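Local coordinates for uncharacterized protein (Capnocytophaga ochracea, PDB 4W9R) that is of unknown function but belongs to a putative esterase family of the alpha/beta-hydrolase clan, and may therefore hydrolyse esters, at residues 182-185 with 186-190; 191-194 with 195-198; 237-240 with 241-245; 283-286 with 287-291. All blocks are in the same frame, centred on the assembly; numbering follows the deposited sequence. Where two conformers were deposited one is given.

Interaction 1: residues 182-185 with 186-190; sequences NKVV and YDKAI
Lys183 and Asp187, one turn apart in the first turns of helix 183-196, are joined by a salt bridge in which NZ of Lys183 lies 3.1 Å from OD2 of Asp187. The lysine chain runs out straight, with CG anti to the backbone N, and bends only at its last torsion (chi4 -55°), which brings NZ round to the Asp187 carboxylate. The carboxylate meets it at a slant, its CG anti to the carbonyl carbon of Asp187 (chi1 -73°), and OD2 receives the ammonium almost in line with its own C-O bond. Replacing Asp187 with an alanine removes the carboxylate, and the Lys183 ammonium would probably lose its mate, leaving the long chain freer to swing. Tyr186 is directed elsewhere: Ile190 CG1 packs 4.1 Å above one face of its ring, offset toward the rim, while its hydroxyl is hydrogen-bonded to Asp211 and its side chain rests on Thr177 and Asp179 of strand 171-180. Ala189 meets the same strand. Beneath the side chains, Tyr186 N bonds to Asn182 O at 2.7 Å and Asp187 N to Lys183 O at 3.0 Å. Asn182, just ahead of the helix, has its amide held by Asn148 and Ala178. On another flank, the Lys188 chain passes Val184 O, with CG at 3.4 Å. The helix thus lies in the beta-alpha-beta unit with one side on the sheet, and the chemistry divides accordingly: hydrogen-bonded tyrosine and small alanine inward, an ion pair spanning one turn at the exposed side.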
loop_
_atom_site.group_PDB
_atom_site.type_symbol
_atom_site.label_atom_id
_atom_site.label_comp_id
_atom_site.label_asym_id
_atom_site.label_seq_id
_atom_site.Cartn_x
_atom_site.Cartn_y
_atom_site.Cartn_z
ATOM N N ASN B 182 -2.071 12.545 -15.810
ATOM C CA ASN B 182 -2.524 13.590 -14.898
ATOM C C ASN B 182 -2.259 15.034 -15.322
ATOM O O ASN B 182 -2.562 15.953 -14.562
ATOM C CB ASN B 182 -1.928 13.356 -13.517
ATOM C CG ASN B 182 -2.940 13.570 -12.412
ATOM O OD1 ASN B 182 -4.149 13.487 -12.638
ATOM N ND2 ASN B 182 -2.455 13.845 -11.208
ATOM N N LYS B 183 -1.678 15.232 -16.504
ATOM C CA LYS B 183 -0.872 16.427 -16.788
ATOM C C LYS B 183 -1.476 17.769 -16.365
ATOM O O LYS B 183 -0.782 18.599 -15.779
ATOM C CB LYS B 183 -0.543 16.493 -18.279
ATOM C CG LYS B 183 0.420 17.618 -18.629
ATOM C CD LYS B 183 0.770 17.627 -20.105
ATOM C CE LYS B 183 1.826 18.678 -20.404
ATOM N NZ LYS B 183 1.405 20.030 -19.944
ATOM N N VAL B 184 -2.757 17.983 -16.650
ATOM C CA VAL B 184 -3.417 19.220 -16.238
ATOM C C VAL B 184 -3.410 19.365 -14.717
ATOM O O VAL B 184 -2.994 20.394 -14.182
ATOM C CB VAL B 184 -4.867 19.287 -16.750
ATOM C CG1 VAL B 184 -5.619 20.428 -16.077
ATOM C CG2 VAL B 184 -4.885 19.443 -18.263
ATOM N N VAL B 185 -3.865 18.320 -14.030
ATOM C CA VAL B 185 -3.891 18.290 -12.572
ATOM C C VAL B 185 -2.485 18.334 -11.981
ATOM O O VAL B 185 -2.225 19.054 -11.015
ATOM C CB VAL B 185 -4.612 17.027 -12.058
ATOM C CG1 VAL B 185 -4.514 16.926 -10.542
ATOM C CG2 VAL B 185 -6.063 17.029 -12.508
ATOM N N TYR B 186 -1.582 17.562 -12.575
ATOM C CA TYR B 186 -0.205 17.468 -12.103
ATOM C C TYR B 186 0.506 18.820 -12.113
ATOM O O TYR B 186 1.183 19.178 -11.149
ATOM C CB TYR B 186 0.571 16.462 -12.954
ATOM C CG TYR B 186 2.050 16.401 -12.653
ATOM C CD1 TYR B 186 2.524 15.718 -11.540
ATOM C CD2 TYR B 186 2.975 17.014 -13.489
ATOM C CE1 TYR B 186 3.875 15.653 -11.267
ATOM C CE2 TYR B 186 4.328 16.955 -13.223
ATOM C CZ TYR B 186 4.774 16.273 -12.112
ATOM O OH TYR B 186 6.124 16.214 -11.843
ATOM N N ASP B 187 0.347 19.565 -13.203
ATOM C CA ASP B 187 0.997 20.864 -13.333
ATOM C C ASP B 187 0.500 21.845 -12.280
ATOM O O ASP B 187 1.291 22.572 -11.680
ATOM C CB ASP B 187 0.773 21.441 -14.731
ATOM C CG ASP B 187 1.583 20.725 -15.793
ATOM O OD1 ASP B 187 2.637 20.148 -15.450
ATOM O OD2 ASP B 187 1.169 20.746 -16.972
ATOM N N LYS B 188 -0.810 21.859 -12.053
ATOM C CA LYS B 188 -1.397 22.742 -11.053
ATOM C C LYS B 188 -0.892 22.389 -9.657
ATOM O O LYS B 188 -0.694 23.268 -8.820
ATOM C CB LYS B 188 -2.926 22.675 -11.102
ATOM C CG LYS B 188 -3.525 23.267 -12.370
ATOM C CD LYS B 188 -5.030 23.460 -12.253
ATOM C CE LYS B 188 -5.750 22.139 -12.036
ATOM N NZ LYS B 188 -7.224 22.326 -11.931
ATOM N N ALA B 189 -0.673 21.100 -9.420
ATOM C CA ALA B 189 -0.166 20.629 -8.138
ATOM C C ALA B 189 1.243 21.154 -7.876
ATOM O O ALA B 189 1.550 21.613 -6.774
ATOM C CB ALA B 189 -0.182 19.109 -8.088
ATOM N N ILE B 190 2.095 21.084 -8.894
ATOM C CA ILE B 190 3.472 21.550 -8.772
ATOM C C ILE B 190 3.532 23.063 -8.575
ATOM O O ILE B 190 4.274 23.553 -7.724
ATOM C CB ILE B 190 4.309 21.154 -10.005
ATOM C CG1 ILE B 190 4.716 19.683 -9.911
ATOM C CG2 ILE B 190 5.551 22.024 -10.124
ATOM C CD1 ILE B 190 5.760 19.282 -10.921
#

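Interaction 2: residues 191-194 with 195-198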
loop_
_atom_site.group_PDB
_atom_site.type_symbol
_atom_site.label_atom_id
_atom_site.label_comp_id
_atom_site.label_asym_id
_atom_site.label_seq_id
_atom_site.Cartn_x
_atom_site.Cartn_y
_atom_site.Cartn_z
ATOM N N GLN B 191 2.744 23.793 -9.359
ATOM C CA GLN B 191 2.672 25.246 -9.235
ATOM C C GLN B 191 2.239 25.652 -7.830
ATOM O O GLN B 191 2.792 26.584 -7.243
ATOM C CB GLN B 191 1.707 25.832 -10.267
ATOM C CG GLN B 191 2.135 25.641 -11.710
ATOM C CD GLN B 191 1.091 26.135 -12.692
ATOM O OE1 GLN B 191 0.397 27.119 -12.435
ATOM N NE2 GLN B 191 0.967 25.447 -13.823
ATOM N N PHE B 192 1.248 24.942 -7.297
ATOM C CA PHE B 192 0.751 25.203 -5.951
ATOM C C PHE B 192 1.821 24.909 -4.906
ATOM O O PHE B 192 2.030 25.696 -3.983
ATOM C CB PHE B 192 -0.503 24.370 -5.672
ATOM C CG PHE B 192 -0.923 24.365 -4.228
ATOM C CD1 PHE B 192 -1.611 25.441 -3.689
ATOM C CD2 PHE B 192 -0.636 23.282 -3.411
ATOM C CE1 PHE B 192 -1.999 25.439 -2.361
ATOM C CE2 PHE B 192 -1.021 23.275 -2.080
ATOM C CZ PHE B 192 -1.705 24.354 -1.556
ATOM N N GLU B 193 2.497 23.774 -5.063
ATOM C CA GLU B 193 3.512 23.347 -4.106
ATOM C C GLU B 193 4.690 24.317 -4.077
ATOM O O GLU B 193 5.213 24.635 -3.009
ATOM C CB GLU B 193 3.996 21.932 -4.438
ATOM C CG GLU B 193 4.773 21.249 -3.319
ATOM C CD GLU B 193 6.245 21.621 -3.302
ATOM O OE1 GLU B 193 6.880 21.497 -2.233
ATOM O OE2 GLU B 193 6.770 22.029 -4.360
ATOM N N ARG B 194 5.098 24.786 -5.252
ATOM C CA ARG B 194 6.200 25.736 -5.359
ATOM C C ARG B 194 5.886 27.031 -4.613
ATOM O O ARG B 194 6.755 27.610 -3.962
ATOM C CB ARG B 194 6.511 26.035 -6.829
ATOM C CG ARG B 194 7.594 27.085 -7.033
ATOM C CD ARG B 194 7.919 27.292 -8.508
ATOM N NE ARG B 194 8.629 26.154 -9.085
ATOM C CZ ARG B 194 8.071 25.244 -9.876
ATOM N NH1 ARG B 194 6.786 25.337 -10.195
ATOM N NH2 ARG B 194 8.797 24.243 -10.354
ATOM N N ALA B 195 4.635 27.472 -4.702
ATOM C CA ALA B 195 4.203 28.695 -4.034
ATOM C C ALA B 195 4.087 28.492 -2.528
ATOM O O ALA B 195 4.219 29.439 -1.751
ATOM C CB ALA B 195 2.875 29.171 -4.608
HETATM N N MSE B 196 3.840 27.252 -2.123
HETATM C CA MSE B 196 3.651 26.923 -0.716
HETATM C C MSE B 196 4.979 26.845 0.039
HETATM O O MSE B 196 5.042 27.142 1.232
HETATM C CB MSE B 196 2.884 25.604 -0.588
HETATM C CG MSE B 196 2.627 25.160 0.844
HETATM SE SE MSE B 196 1.356 23.686 0.995
HETATM C CE MSE B 196 2.149 22.445 -0.282
ATOM N N ARG B 197 6.036 26.451 -0.666
ATOM C CA ARG B 197 7.353 26.302 -0.055
ATOM C C ARG B 197 8.200 27.565 -0.196
ATOM O O ARG B 197 9.377 27.569 0.165
ATOM C CB ARG B 197 8.098 25.108 -0.659
ATOM C CG ARG B 197 8.539 25.301 -2.100
ATOM C CD ARG B 197 9.611 24.289 -2.477
ATOM N NE ARG B 197 10.112 24.492 -3.832
ATOM C CZ ARG B 197 9.824 23.702 -4.861
ATOM N NH1 ARG B 197 10.324 23.965 -6.062
ATOM N NH2 ARG B 197 9.041 22.647 -4.690
ATOM N N SER B 198 7.600 28.623 -0.737
ATOM C CA SER B 198 8.287 29.903 -0.934
ATOM C C SER B 198 9.002 30.408 0.320
ATOM O O SER B 198 10.180 30.760 0.272
ATOM C CB SER B 198 7.290 30.964 -1.407
ATOM O OG SER B 198 6.648 30.566 -2.604
#
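The carbonyl oxygen of Glu193 accepts two backbone N-H groups, a sound bond from Arg197 N at 3.1 Å and a weak one from Met196 N, as helix 183-196 of the beta-alpha-beta unit reaches its C-terminal end. Met196 N is itself shared, since it also makes a weak bond to Phe192 O. The buried side of this last turn carries a Met-aromatic contact: the SE of Met196, a selenomethionine, lies 4.8 Å from the centroid of the Phe192 ring, 51° off its normal. The terminal CE comes 3.7 Å from Phe192 CE2 because the Met196 chain, extended through its first two torsions, bends at the last (chi3 51°). Phe127 meets the Phe192 ring edge-to-face, and Met196 also packs on Phe159 and Leu163 of helix 156-165. From its buried position Glu193 reaches the exposed Arg197 in a salt bridge through OE2 and NH2; the modelled approach is implausibly close and Arg197 has two conformers, so its detailed geometry is doubtful. The other carboxylate oxygen, OE1, is hydrogen-bonded to Tyr207, linking the helix end with strand 205-213. Past the helix, the Ser198 hydroxyl turns back, OG donating to Ala195 O at 2.8 Å from above the carbonyl plane.

Interaction 3: residues 237-240 with 241-245; sequences KPIG and GKEFK
Gly240 and Phe244 make the first backbone hydrogen bond of helix 241-248, Phe244 N to Gly240 O at 2.8 Å. Around it lies the tight part of the contact. The CG2 branch of Ile239 packs against the flat end of Glu243, 3.7 Å from its CD, and the same CG2 of Ile239 lies 4.3 Å from CB of Phe244. The Ile239 and Glu243 side chains cross at about a right angle. Glu243 gets there fully extended, CG anti to the backbone N (chi1 180°), so that its carboxylate reaches back along the incoming loop; OE2 is hydrogen-bonded to Tyr258. The loop side is looser, with a water between the groups, and Gly241 and Lys242 are the exposed residues. This water lies 2.9 Å from Glu243 OE1 and 3.0 Å from Pro238 O and probably links them, though it has more acceptors near it than protons to give. Gly240, at the N-cap, has no side chain with which to cap the helix; instead Glu181 of the second subunit accepts from the N-H groups of Lys242 and Glu243, so the helix start belongs to the dimer contact. Ile239 is fixed through its backbone by Asp280 and Asn279. Beyond the turn, the Phe244 ring leads away to pack on helix 278-290, while the loop 237-240 leads in from helix 217-232.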
loop_
_atom_site.group_PDB
_atom_site.type_symbol
_atom_site.label_atom_id
_atom_site.label_comp_id
_atom_site.label_asym_id
_atom_site.label_seq_id
_atom_site.Cartn_x
_atom_site.Cartn_y
_atom_site.Cartn_z
ATOM N N LYS B 237 9.087 3.645 16.189
ATOM C CA LYS B 237 9.887 2.488 15.794
ATOM C C LYS B 237 10.870 2.061 16.880
ATOM O O LYS B 237 11.365 2.895 17.640
ATOM C CB LYS B 237 10.656 2.781 14.500
ATOM C CG LYS B 237 9.824 2.709 13.228
ATOM C CD LYS B 237 10.710 2.856 11.997
ATOM C CE LYS B 237 9.902 2.828 10.708
ATOM N NZ LYS B 237 8.995 4.003 10.578
ATOM N N PRO B 238 11.147 0.752 16.960
ATOM C CA PRO B 238 12.170 0.227 17.869
ATOM C C PRO B 238 13.555 0.755 17.514
ATOM O O PRO B 238 13.768 1.194 16.384
ATOM C CB PRO B 238 12.091 -1.288 17.654
ATOM C CG PRO B 238 10.722 -1.525 17.106
ATOM C CD PRO B 238 10.429 -0.326 16.260
ATOM N N ILE B 239 14.483 0.707 18.463
ATOM C CA ILE B 239 15.840 1.170 18.210
ATOM C C ILE B 239 16.622 0.106 17.450
ATOM O O ILE B 239 16.783 -1.019 17.926
ATOM C CB ILE B 239 16.575 1.515 19.517
ATOM C CG1 ILE B 239 15.779 2.545 20.319
ATOM C CG2 ILE B 239 17.975 2.032 19.224
ATOM C CD1 ILE B 239 16.416 2.914 21.640
ATOM N N GLY B 240 17.107 0.470 16.267
ATOM C CA GLY B 240 17.811 -0.465 15.409
ATOM C C GLY B 240 19.292 -0.542 15.717
ATOM O O GLY B 240 19.827 0.295 16.445
ATOM N N GLY B 241 19.954 -1.551 15.159
ATOM C CA GLY B 241 21.373 -1.760 15.383
ATOM C C GLY B 241 22.217 -0.600 14.894
ATOM O O GLY B 241 23.193 -0.218 15.539
ATOM N N LYS B 242 21.840 -0.042 13.750
ATOM C CA LYS B 242 22.540 1.106 13.187
ATOM C C LYS B 242 22.365 2.334 14.073
ATOM O O LYS B 242 23.316 3.070 14.322
ATOM C CB LYS B 242 22.038 1.397 11.774
ATOM C CG LYS B 242 22.611 2.659 11.150
ATOM C CD LYS B 242 24.080 2.496 10.810
ATOM C CE LYS B 242 24.591 3.696 10.031
ATOM N NZ LYS B 242 26.003 3.518 9.593
ATOM N N GLU B 243 21.139 2.544 14.547
ATOM C CA GLU B 243 20.835 3.654 15.444
ATOM C C GLU B 243 21.591 3.503 16.759
ATOM O O GLU B 243 22.176 4.460 17.267
ATOM C CB GLU B 243 19.328 3.733 15.704
ATOM C CG GLU B 243 18.904 4.857 16.642
ATOM C CD GLU B 243 17.407 4.861 16.902
ATOM O OE1 GLU B 243 16.691 4.050 16.276
ATOM O OE2 GLU B 243 16.945 5.671 17.734
ATOM N N PHE B 244 21.575 2.290 17.298
ATOM C CA PHE B 244 22.284 1.968 18.532
ATOM C C PHE B 244 23.784 2.203 18.392
ATOM O O PHE B 244 24.406 2.839 19.241
ATOM C CB PHE B 244 22.006 0.514 18.923
ATOM C CG PHE B 244 22.971 -0.048 19.927
ATOM C CD1 PHE B 244 22.878 0.291 21.265
ATOM C CD2 PHE B 244 23.962 -0.934 19.532
ATOM C CE1 PHE B 244 23.763 -0.232 22.190
ATOM C CE2 PHE B 244 24.848 -1.460 20.451
ATOM C CZ PHE B 244 24.747 -1.110 21.782
ATOM N N LYS B 245 24.353 1.697 17.305
ATOM C CA LYS B 245 25.787 1.792 17.063
ATOM C C LYS B 245 26.229 3.236 16.829
ATOM O O LYS B 245 27.381 3.593 17.076
ATOM C CB LYS B 245 26.167 0.916 15.865
ATOM C CG LYS B 245 27.639 0.574 15.765
ATOM C CD LYS B 245 27.868 -0.525 14.733
ATOM C CE LYS B 245 27.087 -1.787 15.086
ATOM N NZ LYS B 245 27.311 -2.891 14.108
HETATM O O HOH W 1 13.818 4.173 16.360
#

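Interaction 4: residues 283-286 with 287-291; sequences ATYT and AINSS
Asn289 stands with its amide over one face of the Tyr285 ring, ND2 3.2 Å above the ring plane and displaced toward the rim. The amide is steeply inclined to the ring, their planes 78° apart, so that the nitrogen leads toward the aromatic surface, 3.3 Å from both CE2 and CZ of Tyr285. Two torsions bring them together: the tyrosine CG is anti to its own N (chi1 175°), and the asparagine CG lies opposite its carbonyl carbon (chi1 -68°). The ring also stacks with Phe318, and its hydroxyl is hydrogen-bonded to Glu321 and weakly to a bound acetate, probably from the crystallisation liquor. With an alanine in place of Tyr285, the Asn289 amide would probably lose the face it lies against, Phe318 its stacking partner and Glu321 its hydroxyl mate. Helix 278-290 belongs to the all-helical C-terminal part of the chain and is packed among helices 241-248, 255-270 and 294-306. On another side of it Thr284 and Ile288 approach at a slant, CG2 of the threonine 4.1 Å from CD1 of the isoleucine, both side chains also meeting neighbouring helices. The Thr284 hydroxyl turns back to Asp280 O. At the C-terminal end Ala287 O is gripped three times, by Ser290 OG at 2.9 Å, by Ser291 OG at 3.2 Å and by Ser291 N at 3.3 Å.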
loop_
_atom_site.group_PDB
_atom_site.type_symbol
_atom_site.label_atom_id
_atom_site.label_comp_id
_atom_site.label_asym_id
_atom_site.label_seq_id
_atom_site.Cartn_x
_atom_site.Cartn_y
_atom_site.Cartn_z
ATOM N N ALA B 283 19.163 -2.270 24.696
ATOM C CA ALA B 283 20.038 -1.426 23.892
ATOM C C ALA B 283 20.628 -0.321 24.756
ATOM O O ALA B 283 21.802 0.025 24.628
ATOM C CB ALA B 283 19.282 -0.838 22.714
ATOM N N THR B 284 19.803 0.224 25.643
ATOM C CA THR B 284 20.239 1.268 26.557
ATOM C C THR B 284 21.235 0.706 27.565
ATOM O O THR B 284 22.255 1.327 27.861
ATOM C CB THR B 284 19.047 1.895 27.304
ATOM O OG1 THR B 284 18.058 2.323 26.358
ATOM C CG2 THR B 284 19.500 3.085 28.136
ATOM N N TYR B 285 20.931 -0.485 28.074
ATOM C CA TYR B 285 21.766 -1.150 29.068
ATOM C C TYR B 285 23.138 -1.518 28.506
ATOM O O TYR B 285 24.157 -1.342 29.173
ATOM C CB TYR B 285 21.054 -2.399 29.593
ATOM C CG TYR B 285 21.872 -3.250 30.540
ATOM C CD1 TYR B 285 22.103 -2.845 31.848
ATOM C CD2 TYR B 285 22.395 -4.469 30.130
ATOM C CE1 TYR B 285 22.842 -3.626 32.718
ATOM C CE2 TYR B 285 23.135 -5.257 30.992
ATOM C CZ TYR B 285 23.354 -4.831 32.284
ATOM O OH TYR B 285 24.090 -5.613 33.144
ATOM N N THR B 286 23.155 -2.024 27.277
ATOM C CA THR B 286 24.399 -2.418 26.624
ATOM C C THR B 286 25.293 -1.205 26.375
ATOM O O THR B 286 26.509 -1.269 26.564
ATOM C CB THR B 286 24.127 -3.139 25.287
ATOM O OG1 THR B 286 23.302 -4.287 25.522
ATOM C CG2 THR B 286 25.428 -3.587 24.642
ATOM N N ALA B 287 24.682 -0.101 25.955
ATOM C CA ALA B 287 25.414 1.135 25.703
ATOM C C ALA B 287 25.971 1.704 27.001
ATOM O O ALA B 287 27.068 2.264 27.029
ATOM C CB ALA B 287 24.515 2.153 25.020
ATOM N N ILE B 288 25.199 1.559 28.073
ATOM C CA ILE B 288 25.613 1.997 29.399
ATOM C C ILE B 288 26.892 1.285 29.832
ATOM O O ILE B 288 27.822 1.912 30.345
ATOM C CB ILE B 288 24.493 1.751 30.432
ATOM C CG1 ILE B 288 23.448 2.865 30.351
ATOM C CG2 ILE B 288 25.055 1.662 31.842
ATOM C CD1 ILE B 288 22.214 2.609 31.187
ATOM N N ASN B 289 26.943 -0.023 29.602
ATOM C CA ASN B 289 28.093 -0.828 29.998
ATOM C C ASN B 289 29.345 -0.535 29.178
ATOM O O ASN B 289 30.457 -0.578 29.701
ATOM C CB ASN B 289 27.754 -2.316 29.898
ATOM C CG ASN B 289 26.732 -2.749 30.927
ATOM O OD1 ASN B 289 26.556 -2.096 31.957
ATOM N ND2 ASN B 289 26.057 -3.859 30.660
ATOM N N SER B 290 29.163 -0.241 27.894
ATOM C CA SER B 290 30.294 -0.023 26.998
ATOM C C SER B 290 31.015 1.293 27.290
ATOM O O SER B 290 32.233 1.384 27.142
ATOM C CB SER B 290 29.833 -0.055 25.539
ATOM O OG SER B 290 28.949 1.014 25.257
ATOM N N SER B 291 30.259 2.310 27.691
ATOM C CA SER B 291 30.840 3.607 28.028
ATOM C C SER B 291 31.083 3.747 29.529
ATOM O O SER B 291 31.570 4.781 29.992
ATOM C CB SER B 291 29.936 4.738 27.542
ATOM O OG SER B 291 28.716 4.745 28.258
#

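How the interactions relate
The four contacts follow one another along the chain and form two pairs. Interactions 1 and 2 occupy successive turns of helix 183-196, their centres 13 Å apart, within the beta-alpha-beta unit between strands 171-180 and 205-213 of the mixed sheet. Interactions 3 and 4 lie in the helical part that follows, also with centres 13 Å apart, and touch where the Phe244 ring of helix 241-248 packs on helix 278-290, CE1 of Phe244 lying 3.8 Å from CB of Ala287. Interactions 1 and 4 are about 51 Å apart between centres, on opposite sides of the chain's centre, consistent with an elongated molecule in which an esterase-like domain is followed by an all-helical region.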